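Local coordinates for protein type VI secretion system component (PDB 2P5Z) that forms a component of the bacterial type VI secretion system resembling phage T4 tail proteins gp27 and gp5, consistent with a role in puncturing target membranes, at residues M165-D170 and P381-T386; I454-E457 and R463-I466; T118-N123 and R140-M145. All coordinates share one frame; numbering follows the deposited sequence.

Contact 1 (M165-D170 and P381-T386)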
ATOM      1  N   MET A 165     -13.837 -21.733   2.449  1.00 40.23           N
ATOM      2  CA  MET A 165     -13.727 -21.165   1.104  1.00 42.77           C
ATOM      3  C   MET A 165     -12.343 -20.547   0.784  1.00 45.66           C
ATOM      4  O   MET A 165     -11.783 -19.783   1.577  1.00 42.48           O
ATOM      5  CB  MET A 165     -14.799 -20.086   0.914  1.00 39.11           C
ATOM      6  CG  MET A 165     -15.180 -19.879  -0.537  1.00 41.47           C
ATOM      7  SD  MET A 165     -16.312 -18.505  -0.846  1.00 41.45           S
ATOM      8  CE  MET A 165     -17.254 -19.256  -2.130  1.00 40.30           C
ATOM      9  N   GLN A 166     -11.813 -20.876  -0.386  1.00 46.83           N
ATOM     10  CA  GLN A 166     -10.684 -20.159  -0.970  1.00 46.60           C
ATOM     11  C   GLN A 166     -11.233 -19.341  -2.138  1.00 48.93           C
ATOM     12  O   GLN A 166     -11.688 -19.896  -3.135  1.00 50.41           O
ATOM     13  CB  GLN A 166      -9.619 -21.143  -1.469  1.00 43.88           C
ATOM     14  CG  GLN A 166      -8.532 -20.541  -2.355  1.00 43.37           C
ATOM     15  CD  GLN A 166      -7.417 -21.530  -2.705  1.00 45.94           C
ATOM     16  OE1 GLN A 166      -7.503 -22.724  -2.404  1.00 47.29           O
ATOM     17  NE2 GLN A 166      -6.372 -21.032  -3.355  1.00 42.67           N
ATOM     18  N   TYR A 167     -11.224 -18.022  -2.006  1.00 51.15           N
ATOM     19  CA  TYR A 167     -11.703 -17.164  -3.088  1.00 46.97           C
ATOM     20  C   TYR A 167     -10.729 -16.000  -3.313  1.00 45.30           C
ATOM     21  O   TYR A 167     -10.407 -15.264  -2.376  1.00 43.98           O
ATOM     22  CB  TYR A 167     -13.126 -16.666  -2.789  1.00 46.85           C
ATOM     23  CG  TYR A 167     -13.755 -15.836  -3.897  1.00 48.00           C
ATOM     24  CD1 TYR A 167     -13.661 -14.435  -3.910  1.00 48.03           C
ATOM     25  CD2 TYR A 167     -14.424 -16.447  -4.937  1.00 45.89           C
ATOM     26  CE1 TYR A 167     -14.228 -13.682  -4.925  1.00 47.72           C
ATOM     27  CE2 TYR A 167     -14.988 -15.704  -5.963  1.00 48.26           C
ATOM     28  CZ  TYR A 167     -14.899 -14.327  -5.949  1.00 49.05           C
ATOM     29  OH  TYR A 167     -15.483 -13.613  -6.980  1.00 51.48           O
ATOM     30  N   GLY A 168     -10.288 -15.836  -4.561  1.00 45.69           N
ATOM     31  CA  GLY A 168      -9.341 -14.774  -4.951  1.00 49.94           C
ATOM     32  C   GLY A 168      -8.035 -14.773  -4.162  1.00 51.06           C
ATOM     33  O   GLY A 168      -7.589 -13.735  -3.697  1.00 54.35           O
ATOM     34  N   GLU A 169      -7.456 -15.952  -3.976  1.00 46.44           N
ATOM     35  CA  GLU A 169      -6.275 -16.138  -3.157  1.00 46.60           C
ATOM     36  C   GLU A 169      -5.422 -17.185  -3.857  1.00 46.60           C
ATOM     37  O   GLU A 169      -5.929 -18.230  -4.273  1.00 50.25           O
ATOM     38  CB  GLU A 169      -6.644 -16.667  -1.767  1.00 47.56           C
ATOM     39  CG  GLU A 169      -7.112 -15.641  -0.732  1.00 48.39           C
ATOM     40  CD  GLU A 169      -7.497 -16.301   0.608  1.00 48.90           C
ATOM     41  OE1 GLU A 169      -8.280 -17.275   0.610  1.00 53.35           O
ATOM     42  OE2 GLU A 169      -7.028 -15.857   1.674  1.00 48.97           O
ATOM     43  N   ASP A 170      -4.132 -16.920  -4.005  1.00 42.01           N
ATOM     44  CA  ASP A 170      -3.237 -17.934  -4.535  1.00 41.82           C
ATOM     45  C   ASP A 170      -3.070 -18.995  -3.454  1.00 41.35           C
ATOM     46  O   ASP A 170      -3.375 -18.747  -2.273  1.00 43.43           O
ATOM     47  CB  ASP A 170      -1.887 -17.323  -4.935  1.00 47.27           C
ATOM     48  CG  ASP A 170      -1.198 -16.618  -3.771  1.00 50.87           C
ATOM     49  OD1 ASP A 170      -0.399 -17.258  -3.060  1.00 53.10           O
ATOM     50  OD2 ASP A 170      -1.499 -15.435  -3.521  1.00 55.68           O
ATOM     51  N   PRO A 381      -9.824 -12.425   2.910  1.00 47.99           N
ATOM     52  CA  PRO A 381     -10.313 -11.661   1.768  1.00 48.73           C
ATOM     53  C   PRO A 381     -11.690 -11.029   2.069  1.00 52.34           C
ATOM     54  O   PRO A 381     -12.492 -11.578   2.852  1.00 48.59           O
ATOM     55  CB  PRO A 381     -10.400 -12.701   0.646  1.00 48.60           C
ATOM     56  CG  PRO A 381     -10.445 -14.007   1.316  1.00 48.17           C
ATOM     57  CD  PRO A 381      -9.760 -13.872   2.641  1.00 49.23           C
ATOM     58  N   VAL A 382     -11.927  -9.857   1.493  1.00 49.71           N
ATOM     59  CA  VAL A 382     -13.113  -9.098   1.824  1.00 50.14           C
ATOM     60  C   VAL A 382     -14.138  -9.335   0.724  1.00 51.75           C
ATOM     61  O   VAL A 382     -13.880  -9.033  -0.455  1.00 49.26           O
ATOM     62  CB  VAL A 382     -12.762  -7.608   2.033  1.00 51.74           C
ATOM     63  CG1 VAL A 382     -14.000  -6.744   2.115  1.00 49.65           C
ATOM     64  CG2 VAL A 382     -11.921  -7.449   3.311  1.00 52.11           C
ATOM     65  N   MET A 383     -15.268  -9.941   1.102  1.00 49.41           N
ATOM     66  CA  MET A 383     -16.286 -10.317   0.126  1.00 51.01           C
ATOM     67  C   MET A 383     -17.314  -9.208   0.009  1.00 53.73           C
ATOM     68  O   MET A 383     -18.235  -9.106   0.824  1.00 57.62           O
ATOM     69  CB  MET A 383     -16.961 -11.637   0.489  1.00 48.02           C
ATOM     70  CG  MET A 383     -15.999 -12.809   0.634  1.00 46.18           C
ATOM     71  SD  MET A 383     -15.317 -13.362  -0.927  1.00 38.08           S
ATOM     72  CE  MET A 383     -13.798 -13.978  -0.315  1.00 49.39           C
ATOM     73  N   ALA A 384     -17.110  -8.356  -0.989  1.00 52.68           N
ATOM     74  CA  ALA A 384     -18.034  -7.293  -1.314  1.00 52.48           C
ATOM     75  C   ALA A 384     -18.885  -7.821  -2.436  1.00 52.16           C
ATOM     76  O   ALA A 384     -18.456  -8.692  -3.199  1.00 58.09           O
ATOM     77  CB  ALA A 384     -17.282  -6.055  -1.774  1.00 52.41           C
ATOM     78  N   GLY A 385     -20.089  -7.299  -2.554  1.00 51.06           N
ATOM     79  CA  GLY A 385     -20.995  -7.803  -3.574  1.00 56.01           C
ATOM     80  C   GLY A 385     -21.417  -9.248  -3.355  1.00 56.40           C
ATOM     81  O   GLY A 385     -21.180  -9.852  -2.302  1.00 57.74           O
ATOM     82  N   THR A 386     -22.009  -9.816  -4.387  1.00 56.00           N
ATOM     83  CA  THR A 386     -22.720 -11.057  -4.249  1.00 51.88           C
ATOM     84  C   THR A 386     -22.214 -12.099  -5.249  1.00 51.16           C
ATOM     85  O   THR A 386     -21.702 -11.754  -6.317  1.00 49.81           O
ATOM     86  CB  THR A 386     -24.224 -10.785  -4.413  1.00 51.77           C
ATOM     87  OG1 THR A 386     -24.954 -11.733  -3.641  1.00 63.75           O
ATOM     88  CG2 THR A 386     -24.652 -10.859  -5.861  1.00 47.77           C
TER
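Met383 lays its thioether beside the Tyr167 ring in a Met-aromatic contact, which joins the loop after strand 161-166 to the linker that leads into the OB-type sheet. The sulfur comes in obliquely, 4.5 Å from the ring centroid and 48° off its normal, and sits closest to the ring carbon next to CG, with Met383 SD 3.6 Å from Tyr167 CD1. The methyl continues past it toward the root of the tyrosine, Met383 CE lying 3.7 Å from Tyr167 CB. A bend at chi2 (-71°) turns the methionine chain back so that its end, rather than its base, meets the ring.

Next to this pair, the Pro381 ring crosses the Glu169 side chain at about a right angle. Pro381 CD lies 3.5 Å from Glu169 OE2, and Pro381 CG rests 3.9 Å from Tyr167 O. Glu169 OE2 also forms a salt bridge with Arg177 of helix 171-182, an arginine that itself packs on Pro381, so charge and apolar ring share one neighbour. Farther along the linker, Ala384 packs on Val382 of the second subunit and on Ala384 of the third subunit, which places this segment at the trimer interface.

Behind the contact, the turn at Gly168, whose phi is positive, is tied across its base by Gln166, whose NE2 gives a nearly straight hydrogen bond to Glu169 O at 3.0 Å. The acceptor lies in the plane of the Gln166 amide, whereas the donor stands above the carbonyl plane of Glu169. Asp171 at NE2 and Lys421 at OE1 fix the amide further, while Asp170 takes the N-cap position of helix 171-182, with its OD2 hydrogen-bonded to Thr173 OG1.

Contact 2 (I454-E457 and R463-I466)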
ATOM      1  N   ILE A 454     -25.514 -15.107  -3.545  1.00 52.72           N
ATOM      2  CA  ILE A 454     -24.877 -15.425  -2.276  1.00 49.51           C
ATOM      3  C   ILE A 454     -24.157 -14.206  -1.684  1.00 47.02           C
ATOM      4  O   ILE A 454     -23.324 -13.567  -2.340  1.00 42.68           O
ATOM      5  CB  ILE A 454     -23.917 -16.607  -2.417  1.00 51.89           C
ATOM      6  CG1 ILE A 454     -24.614 -17.754  -3.146  1.00 50.91           C
ATOM      7  CG2 ILE A 454     -23.437 -17.062  -1.049  1.00 51.57           C
ATOM      8  CD1 ILE A 454     -25.686 -18.414  -2.317  1.00 51.70           C
ATOM      9  N   ALA A 455     -24.515 -13.881  -0.450  1.00 42.47           N
ATOM     10  CA  ALA A 455     -23.935 -12.764   0.260  1.00 40.83           C
ATOM     11  C   ALA A 455     -23.194 -13.287   1.479  1.00 40.03           C
ATOM     12  O   ALA A 455     -23.350 -14.434   1.864  1.00 40.85           O
ATOM     13  CB  ALA A 455     -25.014 -11.770   0.681  1.00 38.35           C
ATOM     14  N   PHE A 456     -22.384 -12.428   2.092  1.00 41.25           N
ATOM     15  CA  PHE A 456     -21.443 -12.866   3.106  1.00 39.36           C
ATOM     16  C   PHE A 456     -21.485 -11.932   4.273  1.00 42.10           C
ATOM     17  O   PHE A 456     -21.286 -10.725   4.124  1.00 44.96           O
ATOM     18  CB  PHE A 456     -20.035 -12.924   2.521  1.00 35.75           C
ATOM     19  CG  PHE A 456     -19.888 -13.927   1.411  1.00 29.77           C
ATOM     20  CD1 PHE A 456     -19.611 -15.241   1.698  1.00 23.49           C
ATOM     21  CD2 PHE A 456     -20.071 -13.556   0.091  1.00 29.03           C
ATOM     22  CE1 PHE A 456     -19.481 -16.165   0.692  1.00 27.10           C
ATOM     23  CE2 PHE A 456     -19.952 -14.485  -0.920  1.00 32.97           C
ATOM     24  CZ  PHE A 456     -19.653 -15.796  -0.614  1.00 30.30           C
ATOM     25  N   GLU A 457     -21.762 -12.499   5.433  1.00 43.67           N
ATOM     26  CA  GLU A 457     -21.968 -11.715   6.625  1.00 53.18           C
ATOM     27  C   GLU A 457     -20.635 -11.089   7.057  1.00 56.28           C
ATOM     28  O   GLU A 457     -19.637 -11.792   7.211  1.00 57.79           O
ATOM     29  CB  GLU A 457     -22.551 -12.616   7.700  1.00 56.85           C
ATOM     30  CG  GLU A 457     -23.031 -11.897   8.903  1.00 63.66           C
ATOM     31  CD  GLU A 457     -23.785 -12.808   9.827  1.00 67.93           C
ATOM     32  OE1 GLU A 457     -23.166 -13.733  10.402  1.00 70.04           O
ATOM     33  OE2 GLU A 457     -25.004 -12.597   9.973  1.00 70.50           O
ATOM     34  N   ARG A 463     -19.052 -17.139   5.949  1.00 54.97           N
ATOM     35  CA  ARG A 463     -20.399 -16.904   6.443  1.00 52.53           C
ATOM     36  C   ARG A 463     -21.383 -16.620   5.315  1.00 50.07           C
ATOM     37  O   ARG A 463     -21.966 -15.536   5.271  1.00 51.43           O
ATOM     38  CB  ARG A 463     -20.413 -15.718   7.394  1.00 56.77           C
ATOM     39  CG  ARG A 463     -19.799 -15.937   8.750  1.00 60.29           C
ATOM     40  CD  ARG A 463     -19.948 -14.634   9.484  1.00 65.61           C
ATOM     41  NE  ARG A 463     -19.653 -14.707  10.904  1.00 71.02           N
ATOM     42  CZ  ARG A 463     -19.876 -13.704  11.753  1.00 74.02           C
ATOM     43  NH1 ARG A 463     -20.406 -12.567  11.320  1.00 72.92           N
ATOM     44  NH2 ARG A 463     -19.570 -13.840  13.036  1.00 76.48           N
ATOM     45  N   PRO A 464     -21.596 -17.589   4.409  1.00 47.80           N
ATOM     46  CA  PRO A 464     -22.448 -17.240   3.291  1.00 47.70           C
ATOM     47  C   PRO A 464     -23.937 -17.455   3.568  1.00 52.17           C
ATOM     48  O   PRO A 464     -24.320 -18.310   4.380  1.00 53.36           O
ATOM     49  CB  PRO A 464     -21.980 -18.198   2.202  1.00 44.60           C
ATOM     50  CG  PRO A 464     -21.492 -19.383   2.936  1.00 43.41           C
ATOM     51  CD  PRO A 464     -21.136 -18.984   4.321  1.00 44.54           C
ATOM     52  N   TYR A 465     -24.771 -16.684   2.882  1.00 51.01           N
ATOM     53  CA  TYR A 465     -26.201 -16.872   2.956  1.00 49.90           C
ATOM     54  C   TYR A 465     -26.832 -16.461   1.638  1.00 52.53           C
ATOM     55  O   TYR A 465     -26.191 -15.788   0.825  1.00 50.61           O
ATOM     56  CB  TYR A 465     -26.820 -16.132   4.153  1.00 51.41           C
ATOM     57  CG  TYR A 465     -26.776 -14.633   4.061  1.00 53.94           C
ATOM     58  CD1 TYR A 465     -25.715 -13.912   4.616  1.00 54.10           C
ATOM     59  CD2 TYR A 465     -27.803 -13.921   3.434  1.00 52.33           C
ATOM     60  CE1 TYR A 465     -25.673 -12.526   4.526  1.00 53.26           C
ATOM     61  CE2 TYR A 465     -27.769 -12.541   3.338  1.00 51.60           C
ATOM     62  CZ  TYR A 465     -26.704 -11.849   3.889  1.00 53.41           C
ATOM     63  OH  TYR A 465     -26.678 -10.482   3.782  1.00 53.94           O
ATOM     64  N   ILE A 466     -28.088 -16.863   1.432  1.00 55.62           N
ATOM     65  CA  ILE A 466     -28.853 -16.474   0.234  1.00 55.46           C
ATOM     66  C   ILE A 466     -29.493 -15.102   0.424  1.00 54.02           C
ATOM     67  O   ILE A 466     -30.183 -14.876   1.412  1.00 51.63           O
ATOM     68  CB  ILE A 466     -29.936 -17.523  -0.102  1.00 53.14           C
ATOM     69  CG1 ILE A 466     -29.306 -18.915  -0.118  1.00 55.05           C
ATOM     70  CG2 ILE A 466     -30.586 -17.228  -1.435  1.00 46.77           C
ATOM     71  CD1 ILE A 466     -30.101 -19.954  -0.852  1.00 56.30           C
TER
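Ala455 and Tyr465 form the hydrogen-bonded pair of an antiparallel beta hairpin, the last two strands of the five-stranded OB-type sheet. Ala455 N bonds to Tyr465 O and Tyr465 N to Ala455 O, both at 2.8 Å; toward the turn, Glu457 N reaches Arg463 O.

The tight part is apolar. Pro464 CB meets both Phe456 CE1 (3.6 Å) and Ile454 CG2 (3.7 Å), the Ile454 and Pro464 side chains lying side by side and pointing the same way; Ile466 lies farther off on this face. Leu427 and Val429 of strand 426-429 pack on the same proline. On the other face, the methyl of Ala455 stands over the Tyr465 ring in a CH-pi contact, CB 4.0 Å from the centroid and offset toward the rim. Tyr465 reaches it because chi1 of 68° places CG between the backbone N and the carbonyl carbon.

At the turn end, toward the exposed Arg463, the backbone bond persists but Glu457 and Arg463 pair by charge alone, their planes 75° apart. Each has another partner: Lys470 of the third subunit at Glu457 OE2, and Glu458 at Arg463 NH1. Glu457 OE1 lies over one guanidinium face, 3.1 Å from Arg463 NH1.

Contact 3 (T118-N123 and R140-M145)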
ATOM      1  N   THR A 118       2.372 -19.888  -5.327  1.00 47.87           N
ATOM      2  CA  THR A 118       1.959 -18.533  -5.668  1.00 51.43           C
ATOM      3  C   THR A 118       1.496 -18.509  -7.121  1.00 50.85           C
ATOM      4  O   THR A 118       0.784 -17.613  -7.537  1.00 52.42           O
ATOM      5  CB  THR A 118       3.126 -17.560  -5.362  1.00 51.60           C
ATOM      6  OG1 THR A 118       3.274 -17.486  -3.939  1.00 55.83           O
ATOM      7  CG2 THR A 118       2.904 -16.166  -5.885  1.00 53.05           C
ATOM      8  N   ARG A 119       1.859 -19.539  -7.873  1.00 53.03           N
ATOM      9  CA  ARG A 119       1.540 -19.588  -9.286  1.00 58.51           C
ATOM     10  C   ARG A 119       0.145 -20.123  -9.629  1.00 55.44           C
ATOM     11  O   ARG A 119      -0.259 -20.066 -10.784  1.00 55.70           O
ATOM     12  CB  ARG A 119       2.636 -20.329 -10.060  1.00 60.99           C
ATOM     13  CG  ARG A 119       3.607 -19.390 -10.783  1.00 66.43           C
ATOM     14  CD  ARG A 119       4.913 -20.074 -11.195  1.00 69.63           C
ATOM     15  NE  ARG A 119       4.761 -21.449 -11.695  1.00 74.84           N
ATOM     16  CZ  ARG A 119       4.518 -21.776 -12.965  1.00 75.73           C
ATOM     17  NH1 ARG A 119       4.367 -20.832 -13.890  1.00 74.18           N
ATOM     18  NH2 ARG A 119       4.410 -23.055 -13.307  1.00 75.79           N
ATOM     19  N   SER A 120      -0.600 -20.606  -8.636  1.00 54.50           N
ATOM     20  CA  SER A 120      -1.950 -21.106  -8.886  1.00 53.06           C
ATOM     21  C   SER A 120      -2.991 -20.482  -7.973  1.00 54.85           C
ATOM     22  O   SER A 120      -2.838 -20.515  -6.745  1.00 54.29           O
ATOM     23  CB  SER A 120      -2.013 -22.635  -8.794  1.00 54.14           C
ATOM     24  OG  SER A 120      -2.045 -23.078  -7.456  1.00 52.31           O
ATOM     25  N   ARG A 121      -4.040 -19.923  -8.581  1.00 54.12           N
ATOM     26  CA  ARG A 121      -5.084 -19.206  -7.842  1.00 62.58           C
ATOM     27  C   ARG A 121      -6.513 -19.589  -8.239  1.00 63.00           C
ATOM     28  O   ARG A 121      -7.244 -18.799  -8.838  1.00 65.19           O
ATOM     29  CB  ARG A 121      -4.895 -17.673  -7.911  1.00 63.86           C
ATOM     30  CG  ARG A 121      -4.673 -17.052  -9.303  1.00 67.99           C
ATOM     31  CD  ARG A 121      -4.343 -15.535  -9.240  1.00 69.96           C
ATOM     32  NE  ARG A 121      -5.040 -14.807  -8.167  1.00 74.87           N
ATOM     33  CZ  ARG A 121      -4.430 -14.206  -7.137  1.00 77.32           C
ATOM     34  NH1 ARG A 121      -3.106 -14.238  -7.028  1.00 78.95           N
ATOM     35  NH2 ARG A 121      -5.138 -13.567  -6.212  1.00 76.37           N
ATOM     36  N   GLN A 122      -6.920 -20.797  -7.886  1.00 61.04           N
ATOM     37  CA  GLN A 122      -8.273 -21.224  -8.181  1.00 63.01           C
ATOM     38  C   GLN A 122      -9.183 -21.109  -6.972  1.00 58.79           C
ATOM     39  O   GLN A 122      -8.741 -21.276  -5.845  1.00 57.91           O
ATOM     40  CB  GLN A 122      -8.276 -22.653  -8.707  1.00 67.79           C
ATOM     41  CG  GLN A 122      -7.973 -22.766 -10.190  1.00 72.89           C
ATOM     42  CD  GLN A 122      -8.473 -24.083 -10.771  1.00 75.35           C
ATOM     43  OE1 GLN A 122      -7.897 -25.146 -10.522  1.00 74.64           O
ATOM     44  NE2 GLN A 122      -9.558 -24.017 -11.543  1.00 75.24           N
ATOM     45  N   ASN A 123     -10.459 -20.825  -7.217  1.00 57.79           N
ATOM     46  CA  ASN A 123     -11.472 -20.832  -6.152  1.00 53.66           C
ATOM     47  C   ASN A 123     -11.919 -22.240  -5.743  1.00 49.50           C
ATOM     48  O   ASN A 123     -12.105 -23.114  -6.588  1.00 46.52           O
ATOM     49  CB  ASN A 123     -12.689 -20.013  -6.569  1.00 55.20           C
ATOM     50  CG  ASN A 123     -12.334 -18.618  -7.018  1.00 56.66           C
ATOM     51  OD1 ASN A 123     -11.600 -17.902  -6.337  1.00 60.03           O
ATOM     52  ND2 ASN A 123     -12.867 -18.215  -8.164  1.00 54.56           N
ATOM     53  N   ARG A 140      -0.515 -31.906  -1.846  1.00 46.02           N
ATOM     54  CA  ARG A 140      -0.542 -33.139  -2.641  1.00 46.79           C
ATOM     55  C   ARG A 140      -1.259 -33.037  -3.988  1.00 49.30           C
ATOM     56  O   ARG A 140      -0.764 -33.553  -4.990  1.00 54.42           O
ATOM     57  CB  ARG A 140      -1.122 -34.291  -1.833  1.00 46.58           C
ATOM     58  CG  ARG A 140      -0.334 -34.637  -0.570  1.00 43.80           C
ATOM     59  CD  ARG A 140      -0.957 -35.831   0.050  1.00 42.12           C
ATOM     60  NE  ARG A 140      -0.304 -36.352   1.244  1.00 37.51           N
ATOM     61  CZ  ARG A 140       0.705 -37.217   1.220  1.00 35.83           C
ATOM     62  NH1 ARG A 140       1.208 -37.654   2.360  1.00 37.76           N
ATOM     63  NH2 ARG A 140       1.223 -37.631   0.064  1.00 34.39           N
ATOM     64  N   GLU A 141      -2.398 -32.355  -4.031  1.00 50.09           N
ATOM     65  CA  GLU A 141      -3.206 -32.355  -5.253  1.00 51.62           C
ATOM     66  C   GLU A 141      -2.661 -31.465  -6.343  1.00 53.66           C
ATOM     67  O   GLU A 141      -2.181 -31.952  -7.354  1.00 55.88           O
ATOM     68  CB  GLU A 141      -4.671 -32.062  -4.939  1.00 49.80           C
ATOM     69  CG  GLU A 141      -5.197 -33.077  -3.953  1.00 52.93           C
ATOM     70  CD  GLU A 141      -6.576 -32.799  -3.440  1.00 58.12           C
ATOM     71  OE1 GLU A 141      -6.994 -33.522  -2.514  1.00 57.62           O
ATOM     72  OE2 GLU A 141      -7.251 -31.876  -3.945  1.00 63.52           O
ATOM     73  N   ARG A 142      -2.689 -30.161  -6.126  1.00 59.67           N
ATOM     74  CA  ARG A 142      -2.218 -29.216  -7.130  1.00 59.30           C
ATOM     75  C   ARG A 142      -0.673 -29.147  -7.254  1.00 55.78           C
ATOM     76  O   ARG A 142      -0.138 -28.682  -8.251  1.00 56.77           O
ATOM     77  CB  ARG A 142      -2.841 -27.844  -6.824  1.00 63.99           C
ATOM     78  CG  ARG A 142      -2.534 -26.720  -7.809  1.00 70.15           C
ATOM     79  CD  ARG A 142      -3.006 -27.001  -9.231  1.00 74.23           C
ATOM     80  NE  ARG A 142      -2.713 -25.847 -10.078  1.00 80.47           N
ATOM     81  CZ  ARG A 142      -1.891 -25.851 -11.124  1.00 82.42           C
ATOM     82  NH1 ARG A 142      -1.280 -26.970 -11.506  1.00 82.76           N
ATOM     83  NH2 ARG A 142      -1.696 -24.726 -11.802  1.00 83.53           N
ATOM     84  N   HIS A 143       0.068 -29.611  -6.260  1.00 54.86           N
ATOM     85  CA  HIS A 143       1.513 -29.347  -6.315  1.00 53.75           C
ATOM     86  C   HIS A 143       2.446 -30.570  -6.346  1.00 56.37           C
ATOM     87  O   HIS A 143       3.662 -30.414  -6.393  1.00 55.92           O
ATOM     88  CB  HIS A 143       1.905 -28.253  -5.298  1.00 47.21           C
ATOM     89  CG  HIS A 143       1.160 -26.967  -5.517  1.00 45.17           C
ATOM     90  ND1 HIS A 143       1.465 -26.096  -6.543  1.00 46.71           N
ATOM     91  CD2 HIS A 143       0.073 -26.446  -4.897  1.00 43.87           C
ATOM     92  CE1 HIS A 143       0.626 -25.075  -6.523  1.00 42.22           C
ATOM     93  NE2 HIS A 143      -0.228 -25.264  -5.532  1.00 47.41           N
ATOM     94  N   GLN A 144       1.846 -31.766  -6.339  1.00 62.56           N
ATOM     95  CA  GLN A 144       2.529 -33.079  -6.434  1.00 64.63           C
ATOM     96  C   GLN A 144       3.551 -33.356  -5.346  1.00 61.34           C
ATOM     97  O   GLN A 144       4.579 -33.980  -5.594  1.00 61.90           O
ATOM     98  CB  GLN A 144       3.177 -33.312  -7.806  1.00 69.80           C
ATOM     99  CG  GLN A 144       2.228 -33.264  -8.986  1.00 78.87           C
ATOM    100  CD  GLN A 144       2.264 -31.924  -9.692  1.00 86.27           C
ATOM    101  OE1 GLN A 144       3.331 -31.310  -9.844  1.00 89.67           O
ATOM    102  NE2 GLN A 144       1.097 -31.459 -10.136  1.00 88.69           N
ATOM    103  N   MET A 145       3.277 -32.887  -4.145  1.00 58.08           N
ATOM    104  CA  MET A 145       4.207 -33.104  -3.066  1.00 56.81           C
ATOM    105  C   MET A 145       3.821 -34.383  -2.333  1.00 61.09           C
ATOM    106  O   MET A 145       2.633 -34.712  -2.251  1.00 57.29           O
ATOM    107  CB  MET A 145       4.283 -31.866  -2.169  1.00 56.13           C
ATOM    108  CG  MET A 145       5.070 -30.711  -2.843  1.00 54.49           C
ATOM    109  SD  MET A 145       5.545 -29.366  -1.742  1.00 49.64           S
ATOM    110  CE  MET A 145       5.385 -30.120  -0.159  1.00 45.47           C
TER
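Ser120 and Arg142 mark the nearest approach of two irregular backbone segments in the gp27-like part of the protein, their CA atoms 8.3 Å apart, so that the loops meet through side chains without a backbone hydrogen bond between them. The 140-145 segment runs on from the last residue of helix 131-140 and turns at Gln144, which has the positive phi of a left-handed conformation.

Ser120 faces two side chains of this turn, with its CB on the arginine and its OG on the histidine. Ser120 CB lies 3.5 Å from Arg142 NE and approaches the guanidinium obliquely. The hydroxyl is at the edge of the imidazole near the ring plane, Ser120 OG being 3.4 Å from His143 NE2. A chi1 of 79° places OG between the backbone N and the carbonyl carbon, so OG turns to His143 while CB is left facing Arg142. With chi1 at -177°, Arg142 CG stands anti to its own N and rests over one face of the His143 ring, 3.5 Å above the plane; the bend at chi2 (60°) then leads the guanidinium toward Ser120.

Asp171, at the start of helix 171-182, joins both loops. It shares a backbone hydrogen bond with Ser120 and packs against Arg142. The imidazole is held by the same residue: His143 NE2 is hydrogen-bonded to Asp171 OD2.

In the fold
From the N terminus the three contacts close in series, none nesting or crossing. Contact 3 comes first, closing a short loop that holds strand 124-127 and helix 131-140. Contact 1 spans far more of the chain, 210 intervening residues, and brings the gp27-like region against the linker before strand 387-391. Contact 2 closes last, as a local hairpin in the OB-type domain. Contact 1 lies in the middle and touches both others: Gly168 N lies 3.0 Å from Asn123 OD1, probably hydrogen-bonded, and Thr386 OG1 probably bonds to Ile454 O. Contacts 2 and 3 do not touch, their nearest atoms about 10 Å apart.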